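Long-range contacts in putative Type I topoisomerase (Deinococcus radiodurans, PDB 3M4A), which probably relaxes DNA by ATP-independent breakage, passage and rejoining of one strand, and is captured here bound to DNA: residues M124-R129 with R186-N191; V160-N165 with N191-L196; Q262-L267 with R297-K302. All blocks are in the same frame, centred on the assembly; numbering follows the deposited sequence. Where two conformers were deposited one is given.

Contact 1: M124-R129 with R186-N191; sequences MALMTR and RTLAAN. With ACY (acetic acid), chain D; nucleotides of chain B.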
loop_
_atom_site.group_PDB
_atom_site.type_symbol
_atom_site.label_atom_id
_atom_site.label_comp_id
_atom_site.label_asym_id
_atom_site.label_seq_id
_atom_site.Cartn_x
_atom_site.Cartn_y
_atom_site.Cartn_z
ATOM N N MET A 124 9.133 4.138 -9.701
ATOM C CA MET A 124 8.295 4.422 -8.527
ATOM C C MET A 124 6.998 3.613 -8.500
ATOM O O MET A 124 6.559 3.203 -7.430
ATOM C CB MET A 124 8.036 5.917 -8.383
ATOM C CG MET A 124 9.296 6.619 -7.992
ATOM S SD MET A 124 9.156 8.383 -7.643
ATOM C CE MET A 124 8.600 9.026 -9.205
ATOM N N ALA A 125 6.405 3.373 -9.663
ATOM C CA ALA A 125 5.232 2.492 -9.738
ATOM C C ALA A 125 5.594 1.063 -9.315
ATOM O O ALA A 125 4.798 0.392 -8.626
ATOM C CB ALA A 125 4.632 2.510 -11.162
ATOM N N LEU A 126 6.767 0.580 -9.728
ATOM C CA LEU A 126 7.243 -0.755 -9.332
ATOM C C LEU A 126 7.445 -0.811 -7.806
ATOM O O LEU A 126 7.050 -1.776 -7.123
ATOM C CB LEU A 126 8.558 -1.085 -10.048
ATOM C CG LEU A 126 8.485 -1.333 -11.556
ATOM C CD1 LEU A 126 9.874 -1.285 -12.194
ATOM C CD2 LEU A 126 7.845 -2.719 -11.790
ATOM N N MET A 127 8.039 0.243 -7.263
ATOM C CA MET A 127 8.255 0.326 -5.816
ATOM C C MET A 127 6.942 0.375 -5.042
ATOM O O MET A 127 6.829 -0.251 -3.997
ATOM C CB MET A 127 9.136 1.541 -5.473
ATOM C CG MET A 127 10.560 1.403 -5.976
ATOM S SD MET A 127 11.462 2.968 -5.921
ATOM C CE MET A 127 12.109 2.870 -4.253
ATOM N N THR A 128 5.951 1.088 -5.583
ATOM C CA THR A 128 4.629 1.201 -4.974
ATOM C C THR A 128 3.938 -0.158 -5.010
ATOM O O THR A 128 3.297 -0.558 -4.042
ATOM C CB THR A 128 3.769 2.263 -5.653
ATOM O OG1 THR A 128 4.423 3.534 -5.547
ATOM C CG2 THR A 128 2.412 2.374 -4.957
ATOM N N ARG A 129 4.082 -0.879 -6.113
ATOM C CA ARG A 129 3.543 -2.248 -6.155
ATOM C C ARG A 129 4.190 -3.106 -5.077
ATOM O O ARG A 129 3.518 -3.877 -4.408
ATOM C CB ARG A 129 3.683 -2.892 -7.539
ATOM C CG ARG A 129 3.073 -4.291 -7.605
ATOM C CD ARG A 129 2.992 -4.778 -9.023
ATOM N NE ARG A 129 1.969 -4.027 -9.748
ATOM C CZ ARG A 129 1.678 -4.202 -11.032
ATOM N NH1 ARG A 129 2.265 -5.145 -11.749
ATOM N NH2 ARG A 129 0.737 -3.458 -11.579
ATOM N N ARG A 186 4.366 -11.157 -12.696
ATOM C CA ARG A 186 5.187 -11.214 -13.902
ATOM C C ARG A 186 5.910 -9.909 -14.172
ATOM O O ARG A 186 7.092 -9.912 -14.577
ATOM C CB ARG A 186 4.301 -11.520 -15.128
ATOM C CG ARG A 186 3.721 -12.890 -15.189
ATOM C CD ARG A 186 2.814 -12.998 -16.434
ATOM N NE ARG A 186 1.529 -12.286 -16.314
ATOM C CZ ARG A 186 0.649 -12.136 -17.309
ATOM N NH1 ARG A 186 0.909 -12.607 -18.514
ATOM N NH2 ARG A 186 -0.494 -11.507 -17.108
ATOM N N THR A 187 5.195 -8.799 -13.994
ATOM C CA THR A 187 5.719 -7.466 -14.303
ATOM C C THR A 187 6.859 -7.118 -13.356
ATOM O O THR A 187 7.914 -6.663 -13.796
ATOM C CB THR A 187 4.585 -6.430 -14.319
ATOM O OG1 THR A 187 3.727 -6.755 -15.421
ATOM C CG2 THR A 187 5.117 -5.008 -14.486
ATOM N N LEU A 188 6.686 -7.400 -12.070
ATOM C CA LEU A 188 7.780 -7.199 -11.116
ATOM C C LEU A 188 8.986 -8.015 -11.489
ATOM O O LEU A 188 10.086 -7.496 -11.473
ATOM C CB LEU A 188 7.366 -7.545 -9.680
ATOM C CG LEU A 188 6.429 -6.550 -8.979
ATOM C CD1 LEU A 188 5.927 -7.060 -7.629
ATOM C CD2 LEU A 188 7.096 -5.183 -8.803
ATOM N N ALA A 189 8.793 -9.297 -11.816
ATOM C CA ALA A 189 9.943 -10.147 -12.143
ATOM C C ALA A 189 10.709 -9.658 -13.372
ATOM O O ALA A 189 11.930 -9.541 -13.334
ATOM C CB ALA A 189 9.518 -11.613 -12.304
ATOM N N ALA A 190 9.988 -9.307 -14.430
ATOM C CA ALA A 190 10.629 -8.844 -15.671
ATOM C C ALA A 190 11.422 -7.542 -15.464
ATOM O O ALA A 190 12.552 -7.388 -15.951
ATOM C CB ALA A 190 9.576 -8.640 -16.742
ATOM N N ASN A 191 10.829 -6.617 -14.714
ATOM C CA ASN A 191 11.459 -5.327 -14.500
ATOM C C ASN A 191 12.545 -5.382 -13.435
ATOM O O ASN A 191 13.498 -4.610 -13.497
ATOM C CB ASN A 191 10.434 -4.267 -14.196
ATOM C CG ASN A 191 9.712 -3.808 -15.444
ATOM O OD1 ASN A 191 10.258 -3.030 -16.235
ATOM N ND2 ASN A 191 8.493 -4.301 -15.646
HETATM C C ACY D . 0.122 -1.962 -7.293
HETATM O O ACY D . 0.520 -1.969 -8.483
HETATM O OXT ACY D . -0.155 -3.010 -6.670
HETATM C CH3 ACY D . -0.040 -0.643 -6.600
ATOM P P DC B 10 0.345 -4.403 -15.163
ATOM O OP1 DC B 10 -0.398 -3.474 -14.318
ATOM O OP2 DC B 10 1.309 -5.314 -14.501
ATOM O "O5'" DC B 10 -0.725 -5.322 -15.899
ATOM C "C5'" DC B 10 -1.825 -4.699 -16.583
ATOM C "C4'" DC B 10 -2.568 -5.734 -17.392
ATOM O "O4'" DC B 10 -1.723 -6.213 -18.482
ATOM C "C3'" DC B 10 -2.995 -6.983 -16.616
ATOM O "O3'" DC B 10 -4.267 -7.413 -17.046
ATOM C "C2'" DC B 10 -1.960 -8.014 -17.007
ATOM C "C1'" DC B 10 -1.804 -7.637 -18.468
ATOM N N1 DC B 10 -0.608 -8.168 -19.144
ATOM C C2 DC B 10 -0.677 -8.345 -20.532
ATOM O O2 DC B 10 -1.728 -8.056 -21.137
ATOM N N3 DC B 10 0.397 -8.842 -21.175
ATOM C C4 DC B 10 1.505 -9.162 -20.508
ATOM N N4 DC B 10 2.534 -9.636 -21.205
ATOM C C5 DC B 10 1.597 -8.980 -19.095
ATOM C C6 DC B 10 0.523 -8.494 -18.462
ATOM P P DG B 9 6.225 -4.339 -18.893
ATOM O OP1 DG B 9 7.204 -3.483 -18.159
ATOM O OP2 DG B 9 6.482 -5.784 -19.055
ATOM O "O5'" DG B 9 4.768 -4.199 -18.254
ATOM C "C5'" DG B 9 4.209 -2.934 -17.999
ATOM C "C4'" DG B 9 2.692 -3.010 -17.945
ATOM O "O4'" DG B 9 2.102 -3.377 -19.217
ATOM C "C3'" DG B 9 2.162 -4.084 -17.003
ATOM O "O3'" DG B 9 1.031 -3.563 -16.337
ATOM C "C2'" DG B 9 1.917 -5.307 -17.903
ATOM C "C1'" DG B 9 1.422 -4.657 -19.167
ATOM N N9 DG B 9 1.789 -5.255 -20.443
ATOM C C8 DG B 9 3.011 -5.739 -20.792
ATOM N N7 DG B 9 3.113 -6.137 -22.027
ATOM C C5 DG B 9 1.859 -5.893 -22.540
ATOM C C6 DG B 9 1.351 -6.111 -23.836
ATOM O O6 DG B 9 1.915 -6.566 -24.836
ATOM N N1 DG B 9 0.034 -5.721 -23.918
ATOM C C2 DG B 9 -0.714 -5.183 -22.901
ATOM N N2 DG B 9 -1.988 -4.855 -23.156
ATOM N N3 DG B 9 -0.239 -4.948 -21.696
ATOM C C4 DG B 9 1.032 -5.360 -21.583
ATOM P P DG B 11 -5.490 -7.504 -16.046
ATOM O OP1 DG B 11 -5.794 -6.112 -15.650
ATOM O OP2 DG B 11 -5.220 -8.604 -15.108
ATOM O "O5'" DG B 11 -6.638 -7.974 -17.061
ATOM C "C5'" DG B 11 -7.061 -7.166 -18.137
ATOM C "C4'" DG B 11 -7.454 -8.021 -19.324
ATOM O "O4'" DG B 11 -6.270 -8.544 -19.994
ATOM C "C3'" DG B 11 -8.294 -9.246 -18.959
ATOM O "O3'" DG B 11 -9.313 -9.382 -19.932
ATOM C "C2'" DG B 11 -7.282 -10.386 -18.946
ATOM C "C1'" DG B 11 -6.316 -9.977 -20.045
ATOM N N9 DG B 11 -4.934 -10.458 -19.931
ATOM C C8 DG B 11 -4.183 -10.512 -18.800
ATOM N N7 DG B 11 -2.982 -10.951 -18.991
ATOM C C5 DG B 11 -2.928 -11.191 -20.352
ATOM C C6 DG B 11 -1.866 -11.678 -21.138
ATOM O O6 DG B 11 -0.733 -12.020 -20.769
ATOM N N1 DG B 11 -2.203 -11.785 -22.476
ATOM C C2 DG B 11 -3.447 -11.454 -22.984
ATOM N N2 DG B 11 -3.581 -11.625 -24.309
ATOM N N3 DG B 11 -4.468 -10.998 -22.259
ATOM C C4 DG B 11 -4.127 -10.879 -20.948
#

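Contact 2: V160-N165 with N191-L196; sequences VVVDGN and NMQKLL. With nucleotides of chain B.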
loop_
_atom_site.group_PDB
_atom_site.type_symbol
_atom_site.label_atom_id
_atom_site.label_comp_id
_atom_site.label_asym_id
_atom_site.label_seq_id
_atom_site.Cartn_x
_atom_site.Cartn_y
_atom_site.Cartn_z
ATOM N N VAL A 160 18.415 -9.078 -3.444
ATOM C CA VAL A 160 17.336 -9.660 -4.242
ATOM C C VAL A 160 17.851 -10.710 -5.205
ATOM O O VAL A 160 19.004 -10.639 -5.643
ATOM C CB VAL A 160 16.601 -8.547 -5.025
ATOM C CG1 VAL A 160 17.467 -7.976 -6.132
ATOM C CG2 VAL A 160 15.253 -9.050 -5.581
ATOM N N VAL A 161 16.991 -11.680 -5.520
ATOM C CA VAL A 161 17.251 -12.654 -6.602
ATOM C C VAL A 161 15.917 -12.922 -7.330
ATOM O O VAL A 161 14.856 -12.894 -6.715
ATOM C CB VAL A 161 17.889 -13.977 -6.074
ATOM C CG1 VAL A 161 16.893 -14.811 -5.293
ATOM C CG2 VAL A 161 18.500 -14.793 -7.239
ATOM N N VAL A 162 16.001 -13.172 -8.630
ATOM C CA VAL A 162 14.844 -13.478 -9.465
ATOM C C VAL A 162 14.998 -14.905 -10.008
ATOM O O VAL A 162 16.017 -15.251 -10.597
ATOM C CB VAL A 162 14.719 -12.477 -10.632
ATOM C CG1 VAL A 162 13.473 -12.741 -11.453
ATOM C CG2 VAL A 162 14.738 -11.022 -10.112
ATOM N N ASP A 163 13.996 -15.744 -9.778
ATOM C CA ASP A 163 13.973 -17.110 -10.323
ATOM C C ASP A 163 12.635 -17.271 -11.037
ATOM O O ASP A 163 11.598 -17.446 -10.403
ATOM C CB ASP A 163 14.182 -18.107 -9.188
ATOM C CG ASP A 163 14.123 -19.546 -9.641
ATOM O OD1 ASP A 163 14.588 -19.862 -10.757
ATOM O OD2 ASP A 163 13.621 -20.356 -8.840
ATOM N N GLY A 164 12.649 -17.183 -12.364
ATOM C CA GLY A 164 11.421 -17.096 -13.133
ATOM C C GLY A 164 10.565 -15.926 -12.702
ATOM O O GLY A 164 11.007 -14.770 -12.768
ATOM N N ASN A 165 9.348 -16.213 -12.246
ATOM C CA ASN A 165 8.446 -15.159 -11.795
ATOM C C ASN A 165 8.508 -14.905 -10.301
ATOM O O ASN A 165 7.718 -14.082 -9.802
ATOM C CB ASN A 165 7.005 -15.470 -12.173
ATOM C CG ASN A 165 6.725 -15.282 -13.659
ATOM O OD1 ASN A 165 7.262 -14.388 -14.305
ATOM N ND2 ASN A 165 5.838 -16.112 -14.188
ATOM N N ASN A 191 10.829 -6.617 -14.714
ATOM C CA ASN A 191 11.459 -5.327 -14.500
ATOM C C ASN A 191 12.545 -5.382 -13.435
ATOM O O ASN A 191 13.498 -4.610 -13.497
ATOM C CB ASN A 191 10.434 -4.267 -14.196
ATOM C CG ASN A 191 9.712 -3.808 -15.444
ATOM O OD1 ASN A 191 10.258 -3.030 -16.235
ATOM N ND2 ASN A 191 8.493 -4.301 -15.646
ATOM N N MET A 192 12.436 -6.303 -12.481
ATOM C CA MET A 192 13.521 -6.498 -11.521
ATOM C C MET A 192 14.781 -6.966 -12.261
ATOM O O MET A 192 15.902 -6.546 -11.944
ATOM C CB MET A 192 13.119 -7.497 -10.437
ATOM C CG MET A 192 14.085 -7.600 -9.286
ATOM S SD MET A 192 14.336 -6.017 -8.467
ATOM C CE MET A 192 12.820 -5.876 -7.528
ATOM N N GLN A 193 14.607 -7.834 -13.264
ATOM C CA GLN A 193 15.743 -8.268 -14.082
ATOM C C GLN A 193 16.409 -7.067 -14.759
ATOM O O GLN A 193 17.625 -6.969 -14.790
ATOM C CB GLN A 193 15.321 -9.297 -15.132
ATOM C CG GLN A 193 14.886 -10.636 -14.559
ATOM C CD GLN A 193 16.009 -11.659 -14.352
ATOM O OE1 GLN A 193 17.196 -11.326 -14.306
ATOM N NE2 GLN A 193 15.614 -12.930 -14.206
ATOM N N LYS A 194 15.602 -6.169 -15.309
ATOM C CA LYS A 194 16.105 -4.939 -15.944
ATOM C C LYS A 194 16.839 -4.037 -14.952
ATOM O O LYS A 194 17.888 -3.483 -15.280
ATOM C CB LYS A 194 14.964 -4.145 -16.586
ATOM C CG LYS A 194 14.230 -4.841 -17.721
ATOM C CD LYS A 194 13.048 -3.964 -18.197
ATOM C CE LYS A 194 11.927 -4.781 -18.807
ATOM N NZ LYS A 194 10.662 -3.974 -18.918
ATOM N N LEU A 195 16.305 -3.880 -13.745
ATOM C CA LEU A 195 17.005 -3.104 -12.711
ATOM C C LEU A 195 18.368 -3.719 -12.369
ATOM O O LEU A 195 19.362 -3.018 -12.227
ATOM C CB LEU A 195 16.143 -2.951 -11.439
ATOM C CG LEU A 195 14.950 -2.000 -11.534
ATOM C CD1 LEU A 195 14.001 -2.185 -10.365
ATOM C CD2 LEU A 195 15.421 -0.549 -11.567
ATOM N N LEU A 196 18.400 -5.037 -12.233
ATOM C CA LEU A 196 19.644 -5.751 -11.930
ATOM C C LEU A 196 20.687 -5.694 -13.059
ATOM O O LEU A 196 21.869 -5.907 -12.810
ATOM C CB LEU A 196 19.336 -7.201 -11.552
ATOM C CG LEU A 196 18.710 -7.327 -10.167
ATOM C CD1 LEU A 196 17.906 -8.625 -10.013
ATOM C CD2 LEU A 196 19.801 -7.196 -9.089
ATOM P P DG B 9 6.225 -4.339 -18.893
ATOM O OP1 DG B 9 7.204 -3.483 -18.159
ATOM O OP2 DG B 9 6.482 -5.784 -19.055
ATOM O "O5'" DG B 9 4.768 -4.199 -18.254
ATOM C "C5'" DG B 9 4.209 -2.934 -17.999
ATOM C "C4'" DG B 9 2.692 -3.010 -17.945
ATOM O "O4'" DG B 9 2.102 -3.377 -19.217
ATOM C "C3'" DG B 9 2.162 -4.084 -17.003
ATOM O "O3'" DG B 9 1.031 -3.563 -16.337
ATOM C "C2'" DG B 9 1.917 -5.307 -17.903
ATOM C "C1'" DG B 9 1.422 -4.657 -19.167
ATOM N N9 DG B 9 1.789 -5.255 -20.443
ATOM C C8 DG B 9 3.011 -5.739 -20.792
ATOM N N7 DG B 9 3.113 -6.137 -22.027
ATOM C C5 DG B 9 1.859 -5.893 -22.540
ATOM C C6 DG B 9 1.351 -6.111 -23.836
ATOM O O6 DG B 9 1.915 -6.566 -24.836
ATOM N N1 DG B 9 0.034 -5.721 -23.918
ATOM C C2 DG B 9 -0.714 -5.183 -22.901
ATOM N N2 DG B 9 -1.988 -4.855 -23.156
ATOM N N3 DG B 9 -0.239 -4.948 -21.696
ATOM C C4 DG B 9 1.032 -5.360 -21.583
HETATM O O HOH W 1 12.729 -13.906 -14.659
#

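Contact 3: Q262-L267 with R297-K302; sequences QAKKVL and RYLDGK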
loop_
_atom_site.group_PDB
_atom_site.type_symbol
_atom_site.label_atom_id
_atom_site.label_comp_id
_atom_site.label_asym_id
_atom_site.label_seq_id
_atom_site.Cartn_x
_atom_site.Cartn_y
_atom_site.Cartn_z
ATOM N N GLN A 262 -9.946 -22.625 21.500
ATOM C CA GLN A 262 -9.121 -23.132 20.402
ATOM C C GLN A 262 -8.927 -22.070 19.321
ATOM O O GLN A 262 -7.853 -21.996 18.709
ATOM C CB GLN A 262 -9.723 -24.402 19.794
ATOM C CG GLN A 262 -9.543 -25.656 20.653
ATOM C CD GLN A 262 -8.080 -25.971 20.940
ATOM O OE1 GLN A 262 -7.676 -26.073 22.102
ATOM N NE2 GLN A 262 -7.279 -26.107 19.888
ATOM N N ALA A 263 -9.969 -21.268 19.089
ATOM C CA ALA A 263 -9.910 -20.140 18.143
ATOM C C ALA A 263 -8.853 -19.125 18.562
ATOM O O ALA A 263 -8.115 -18.603 17.735
ATOM C CB ALA A 263 -11.283 -19.454 18.027
ATOM N N LYS A 264 -8.779 -18.838 19.858
ATOM C CA LYS A 264 -7.814 -17.865 20.353
ATOM C C LYS A 264 -6.361 -18.333 20.177
ATOM O O LYS A 264 -5.465 -17.509 19.994
ATOM C CB LYS A 264 -8.113 -17.503 21.806
ATOM C CG LYS A 264 -9.306 -16.599 21.954
ATOM C CD LYS A 264 -9.625 -16.379 23.411
ATOM C CE LYS A 264 -10.782 -15.413 23.585
ATOM N NZ LYS A 264 -11.262 -15.396 25.003
ATOM N N LYS A 265 -6.135 -19.643 20.218
ATOM C CA LYS A 265 -4.822 -20.211 19.911
ATOM C C LYS A 265 -4.440 -19.936 18.450
ATOM O O LYS A 265 -3.276 -19.662 18.142
ATOM C CB LYS A 265 -4.819 -21.726 20.145
ATOM C CG LYS A 265 -3.463 -22.397 19.890
ATOM C CD LYS A 265 -3.574 -23.844 19.408
ATOM C CE LYS A 265 -3.835 -23.943 17.902
ATOM N NZ LYS A 265 -2.688 -23.427 17.106
ATOM N N VAL A 266 -5.412 -20.048 17.552
ATOM C CA VAL A 266 -5.156 -19.782 16.130
ATOM C C VAL A 266 -4.794 -18.305 15.943
ATOM O O VAL A 266 -3.892 -17.963 15.158
ATOM C CB VAL A 266 -6.360 -20.153 15.223
ATOM C CG1 VAL A 266 -6.038 -19.857 13.739
ATOM C CG2 VAL A 266 -6.759 -21.628 15.401
ATOM N N LEU A 267 -5.486 -17.432 16.667
ATOM C CA LEU A 267 -5.188 -16.001 16.615
ATOM C C LEU A 267 -3.750 -15.713 17.047
ATOM O O LEU A 267 -3.089 -14.871 16.450
ATOM C CB LEU A 267 -6.176 -15.199 17.461
ATOM C CG LEU A 267 -7.631 -15.177 16.986
ATOM C CD1 LEU A 267 -8.446 -14.269 17.891
ATOM C CD2 LEU A 267 -7.743 -14.726 15.524
ATOM N N ARG A 297 -14.624 -11.276 13.748
ATOM C CA ARG A 297 -15.351 -12.149 12.844
ATOM C C ARG A 297 -14.912 -13.602 12.973
ATOM O O ARG A 297 -15.747 -14.515 13.018
ATOM C CB ARG A 297 -15.246 -11.649 11.400
ATOM C CG ARG A 297 -15.852 -10.287 11.181
ATOM C CD ARG A 297 -17.368 -10.201 11.415
ATOM N NE ARG A 297 -17.750 -8.818 11.197
ATOM C CZ ARG A 297 -17.675 -7.851 12.114
ATOM N NH1 ARG A 297 -17.279 -8.127 13.354
ATOM N NH2 ARG A 297 -17.998 -6.606 11.806
ATOM N N TYR A 298 -13.603 -13.833 13.068
ATOM C CA TYR A 298 -13.089 -15.186 13.231
ATOM C C TYR A 298 -13.670 -15.862 14.472
ATOM O O TYR A 298 -14.073 -17.020 14.426
ATOM C CB TYR A 298 -11.559 -15.171 13.303
ATOM C CG TYR A 298 -10.974 -16.553 13.385
ATOM C CD1 TYR A 298 -10.987 -17.399 12.276
ATOM C CD2 TYR A 298 -10.437 -17.037 14.582
ATOM C CE1 TYR A 298 -10.463 -18.675 12.347
ATOM C CE2 TYR A 298 -9.903 -18.310 14.664
ATOM C CZ TYR A 298 -9.918 -19.129 13.553
ATOM O OH TYR A 298 -9.402 -20.405 13.624
ATOM N N LEU A 299 -13.723 -15.125 15.568
ATOM C CA LEU A 299 -14.254 -15.644 16.834
ATOM C C LEU A 299 -15.754 -15.962 16.777
ATOM O O LEU A 299 -16.244 -16.793 17.553
ATOM C CB LEU A 299 -13.947 -14.668 17.974
ATOM C CG LEU A 299 -12.464 -14.648 18.354
ATOM C CD1 LEU A 299 -12.154 -13.515 19.314
ATOM C CD2 LEU A 299 -12.034 -15.971 18.933
ATOM N N ASP A 300 -16.456 -15.330 15.846
ATOM C CA ASP A 300 -17.857 -15.625 15.554
ATOM C C ASP A 300 -18.029 -16.620 14.394
ATOM O O ASP A 300 -19.145 -16.804 13.897
ATOM C CB ASP A 300 -18.601 -14.317 15.246
ATOM C CG ASP A 300 -18.897 -13.494 16.503
ATOM O OD1 ASP A 300 -18.811 -14.044 17.615
ATOM O OD2 ASP A 300 -19.217 -12.305 16.367
ATOM N N GLY A 301 -16.929 -17.236 13.948
ATOM C CA GLY A 301 -16.956 -18.291 12.930
ATOM C C GLY A 301 -17.070 -17.803 11.492
ATOM O O GLY A 301 -17.530 -18.542 10.612
ATOM N N LYS A 302 -16.637 -16.566 11.245
ATOM C CA LYS A 302 -16.740 -15.973 9.917
ATOM C C LYS A 302 -15.361 -15.586 9.401
ATOM O O LYS A 302 -14.558 -15.030 10.140
ATOM C CB LYS A 302 -17.648 -14.755 9.951
ATOM C CG LYS A 302 -19.102 -15.095 10.342
ATOM C CD LYS A 302 -19.919 -13.844 10.572
ATOM C CE LYS A 302 -21.401 -14.178 10.786
ATOM N NZ LYS A 302 -21.955 -13.359 11.885
#

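Contact 1: M124-R129 with R186-N191
Leu126 of helix 120-134 and Leu188 of helix 186-196 slide past each other in opposite directions, their CD2 methyls meeting at 3.9 Å. The local axes of the two helices run at 129° and approach to 10.8 Å, a spacing spanned largely by side chains; no hydrogen bond passes between the segments. Leu188 CD2 also lies 3.8 Å from the backbone O of Leu126, so this one methyl touches both the side chain and the main chain of Leu126. The other branch of Leu126 serves a different neighbour: CD1 sits 3.6 Å from Asn191 CB, the two side chains crossing at about a right angle.

Arg129 is the third main contributor and has two roles along its length. Its CD packs 3.9 Å from Leu188 CG, while beyond that the chain carries its charge past Thr187 to the DNA. With CG anti to the backbone N (chi1 -178°) and a bend at chi3 (-71°), the guanidinium presents its edge to the phosphate of DC10 of chain B. NH1 donates to OP2 of DC10 at 2.9 Å and NH2 to its OP1 at 3.0 Å. NE donates to the O atom of an acetic acid molecule, probably from the crystallisation liquor, at 2.8 Å, and His132 ND1 is hydrogen-bonded to the same molecule. Asp185 forms a salt bridge with Arg129 NH1 and accepts a bond from Leu188 N, tying the arginine to the start of helix 186-196.

Thr187 OG1 adds a bond to the same OP2, and Asn191 ND2 reaches both Thr187 O and OP1 of DG9 of chain B. The chemistry thus divides within the catalytic core of this type IB topoisomerase: leucines join the two helices, and the polar groups beside them grip successive phosphates of one DNA strand.

Contact 2: V160-N165 with N191-L196
Val162 and Gln193 face each other with CA atoms 7.0 Å apart, where strand 160-163 passes helix 191-196 at 130° and an axis separation of 9.0 Å. This strand is at the border of an antiparallel three-stranded sheet within the chain, and alternate residues, Val160 and Val162, turn their side chains to the helix.

Val162 meets three helix residues with its two methyls. CG2 lies 3.6 Å from Met192 CG and 4.0 Å from Leu196 CD1, so it bridges residues one helical turn apart. Met192 was modelled in two conformers, so its contacts, this one included, hold for one of them. The CG1 of Val162 touches the amide end of Gln193, with NE2 at 3.5 Å. That closeness follows from the bend of the glutamine at chi2 (-88°), which folds the amide back over the valine. The same NE2 donates to a water 3.1 Å away, and this water in turn donates to the backbone O of Gly164, in the turn that follows the strand.

Val160 extends the apolar seam. Its CG1 occupies the crowded position between backbone N and carbonyl carbon (chi1 70°) and from there reaches Leu196 CD2 at 3.8 Å, while CG2 and Met192 meet tip to tip. Phe169 of the neighbouring strand 166-172 touches both Val160 and Met192 and continues the layer into the sheet.

On the DNA side of the helix, Lys194 NZ donates to Asn191 OD1 at 2.9 Å from above the amide plane, which probably steadies the asparagine beside the backbone of DG9 of chain B. The chemistry implies a division of labour: apolar contacts seat one side of the helix on the sheet, a glutamine and a water link the exposed end of the contact to the turn after the strand, and on another side Asn191, with Lys194 bonded to it, is the residue offered to the phosphate.

Contact 3: Q262-L267 with R297-K302
Tyr298 and Leu299, at the end of helix 292-299, pack against helix 260-278 from within the Schellman motif that closes their helix. The nearest backbone approach is between Ala263 and Leu299, whose CA atoms are 6.4 Å apart, an approach consistent with the small side chain of Ala263.

In the first shell, Tyr298 contributes the largest surface. Its CG stands anti to the backbone N (chi1 -176°), which sends the ring across to the other helix. Ala263 O lies in the ring plane at its edge, 3.6 Å from CE2, while also accepting the helical bond from Leu267 N. Leu267 slides past the tyrosine in the opposite direction, its CD2 resting 3.7 Å from Tyr298 CD2. Farther along the ring, Val266 crosses at about a right angle and sets CG1 3.4 Å from Tyr298 OH. Leu299 completes the set: its CD2 meets Ala263 CB at 3.7 Å, and it crosses Leu267 obliquely, CD1 to CD1 at 4.0 Å.

The second shell fixes these groups. Tyr298 OH is hydrogen-bonded to Gly255 O, so the buried hydroxyl is satisfied by the backbone leading from helix 235-254. Leu251 of that helix touches Val266, Leu267 and Tyr298 together, making the contact a meeting of three helices. A phenylalanine in place of Tyr298 would probably keep much of the ring packing but leave Gly255 O without this partner beside Val266. Farther out, Arg297 turns to helix 323-337, in a salt bridge with Glu335 and a hydrogen bond to Ser334.

The helix end probably helps to place Tyr298 and Leu299. Gly301 takes the positive phi that lets the chain turn back. Lys302 N bonds to Arg297 O at 2.9 Å, and inside that turn Gly301 N bonds to Tyr298 O at 2.9 Å.

How the contacts relate
Contacts 1 and 2 share helix 186-196, and Asn191 belongs to both; their centres are 10 Å apart. Contact 1 is buried and joins this helix to another helix beside the DNA, whereas contact 2 lies at the surface and sets it against a small sheet. They also touch directly, Ala189 packing on Gly164 and Asn165. Contact 3 stands apart, with its centre 35 Å from that of contact 1 and its nearest atom about 27 Å from the nucleic acid. Its chemistry differs accordingly: it is buried apolar helix packing around a tyrosine, without the phosphate ligands of contact 1 or the bridging water of contact 2.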